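Local coordinates for type I polyketide synthase PikAII (PDB 3QP9), which probably epimerises the alpha-substituent of beta-ketoacyl polyketide intermediates, as a C2-type ketoreductase domain that does not itself reduce the ketone, at residues Ala183-Pro187 with Phe500-Arg504. Numbering follows the deposited sequence.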
loop_
_atom_site.group_PDB
_atom_site.type_symbol
_atom_site.label_atom_id
_atom_site.label_comp_id
_atom_site.label_asym_id
_atom_site.label_seq_id
_atom_site.Cartn_x
_atom_site.Cartn_y
_atom_site.Cartn_z
ATOM N N ALA A 183 -8.716 -10.053 4.488
ATOM C CA ALA A 183 -8.261 -11.326 5.075
ATOM C C ALA A 183 -8.356 -11.437 6.596
ATOM O O ALA A 183 -8.644 -12.549 7.133
ATOM C CB ALA A 183 -6.783 -11.642 4.677
ATOM N N LEU A 184 -8.014 -10.362 7.302
ATOM C CA LEU A 184 -7.989 -10.440 8.787
ATOM C C LEU A 184 -9.372 -10.229 9.325
ATOM O O LEU A 184 -9.755 -10.842 10.332
ATOM C CB LEU A 184 -7.101 -9.383 9.392
ATOM C CG LEU A 184 -5.626 -9.485 9.042
ATOM C CD1 LEU A 184 -4.828 -8.237 9.498
ATOM C CD2 LEU A 184 -5.111 -10.758 9.638
ATOM N N GLU A 185 -10.149 -9.414 8.614
ATOM C CA GLU A 185 -11.529 -9.118 9.031
ATOM C C GLU A 185 -12.587 -10.145 8.606
ATOM O O GLU A 185 -13.621 -10.311 9.280
ATOM C CB GLU A 185 -11.924 -7.674 8.624
ATOM C CG GLU A 185 -11.070 -6.535 9.249
ATOM C CD GLU A 185 -11.584 -5.178 8.815
ATOM O OE1 GLU A 185 -12.474 -5.093 7.924
ATOM O OE2 GLU A 185 -11.072 -4.184 9.337
ATOM N N HIS A 186 -12.391 -10.806 7.472
ATOM C CA HIS A 186 -13.336 -11.834 7.018
ATOM C C HIS A 186 -12.574 -13.120 6.673
ATOM O O HIS A 186 -12.494 -13.551 5.506
ATOM C CB HIS A 186 -14.153 -11.308 5.821
ATOM C CG HIS A 186 -14.870 -10.036 6.112
ATOM N ND1 HIS A 186 -16.057 -10.013 6.816
ATOM C CD2 HIS A 186 -14.598 -8.749 5.784
ATOM C CE1 HIS A 186 -16.474 -8.764 6.942
ATOM N NE2 HIS A 186 -15.608 -7.972 6.329
ATOM N N PRO A 187 -11.921 -13.693 7.663
ATOM C CA PRO A 187 -10.971 -14.746 7.292
ATOM C C PRO A 187 -11.610 -16.021 6.692
ATOM O O PRO A 187 -10.976 -16.724 5.968
ATOM C CB PRO A 187 -10.309 -15.097 8.610
ATOM C CG PRO A 187 -11.326 -14.580 9.690
ATOM C CD PRO A 187 -11.913 -13.372 9.098
ATOM N N PHE A 500 -1.245 -11.781 15.244
ATOM C CA PHE A 500 -1.545 -11.599 13.802
ATOM C C PHE A 500 -2.257 -12.834 13.183
ATOM O O PHE A 500 -2.930 -12.737 12.188
ATOM C CB PHE A 500 -0.210 -11.335 13.053
ATOM C CG PHE A 500 -0.386 -10.893 11.595
ATOM C CD1 PHE A 500 -0.999 -9.684 11.292
ATOM C CD2 PHE A 500 0.088 -11.673 10.561
ATOM C CE1 PHE A 500 -1.167 -9.280 9.967
ATOM C CE2 PHE A 500 -0.055 -11.252 9.220
ATOM C CZ PHE A 500 -0.710 -10.067 8.945
ATOM N N THR A 501 -1.977 -14.019 13.693
ATOM C CA THR A 501 -2.523 -15.230 13.049
ATOM C C THR A 501 -3.645 -15.868 13.832
ATOM O O THR A 501 -4.081 -16.967 13.465
ATOM C CB THR A 501 -1.469 -16.308 12.761
ATOM O OG1 THR A 501 -0.777 -16.669 13.975
ATOM C CG2 THR A 501 -0.433 -15.809 11.672
ATOM N N THR A 502 -4.121 -15.158 14.857
ATOM C CA THR A 502 -5.150 -15.712 15.754
ATOM C C THR A 502 -6.438 -15.997 14.970
ATOM O O THR A 502 -7.037 -17.044 15.165
ATOM C CB THR A 502 -5.351 -14.893 17.096
ATOM O OG1 THR A 502 -4.142 -14.942 17.887
ATOM C CG2 THR A 502 -6.461 -15.487 17.987
ATOM N N ALA A 503 -6.839 -15.101 14.079
ATOM C CA ALA A 503 -8.050 -15.314 13.277
ATOM C C ALA A 503 -7.817 -15.901 11.892
ATOM O O ALA A 503 -8.645 -16.647 11.359
ATOM C CB ALA A 503 -8.823 -14.003 13.145
ATOM N N ARG A 504 -6.672 -15.569 11.309
ATOM C CA ARG A 504 -6.440 -15.926 9.942
ATOM C C ARG A 504 -5.060 -16.586 9.866
ATOM O O ARG A 504 -4.096 -15.936 10.149
ATOM C CB ARG A 504 -6.462 -14.593 9.116
ATOM C CG ARG A 504 -5.910 -14.671 7.710
ATOM C CD ARG A 504 -6.868 -15.385 6.827
ATOM N NE ARG A 504 -6.380 -15.470 5.493
ATOM C CZ ARG A 504 -7.093 -15.850 4.415
ATOM N NH1 ARG A 504 -6.476 -15.838 3.210
ATOM N NH2 ARG A 504 -8.389 -16.201 4.507
#
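Arg504 lays its side chain over the last turn of helix 170-185, while Phe500, toward the C-terminal end of helix 493-501, meets Leu184 beside it. The contact joins two parts far apart in the sequence of a Rossmann-fold ketoreductase domain: the C-terminal end of a helix in the N-terminal half, and the segment leading on from helix 493-501, close to the chain's C-terminus. The arginine's aliphatic part lies against the carbonyl of Ala183, with CD 3.4 Å from Ala183 O, and Pro187 CB touches the same CD at 3.9 Å. With CG anti to the backbone N (chi1 166°) and a bend at chi2 (74°), the chain carries its head past the Ala183 carbonyl and the proline ring, both on one side of it. There Ala183 CB sits above one face of the guanidinium, offset toward its rim and 3.9 Å from NE. Pro187 also packs against the chain just before the arginine: its CB is 3.6 Å from Ala503 O, and its CG is 4.3 Å from Ala503 CB. At the other end of the contact, Leu184 and Phe500 cross at about a right angle, CD1 coming to 3.8 Å from ring atom CE1. The second methyl, CD2, lies over a ring face and reaches the CB of Arg504, so the leucine bridges the aromatic and the arginine. Phe500 is backed by the ring of Phe496 one turn earlier and by Leu509. Farther out, Arg504 NH1 forms a salt bridge with Asp219, probably the dominant electrostatic hold on this side chain, and NH2 donates to Trp190 O at the start of strand 190-196. The same NH2 also meets Pro187 O at 3.0 Å, near the guanidinium plane, in a weak hydrogen bond bent to 131° at the hydrogen.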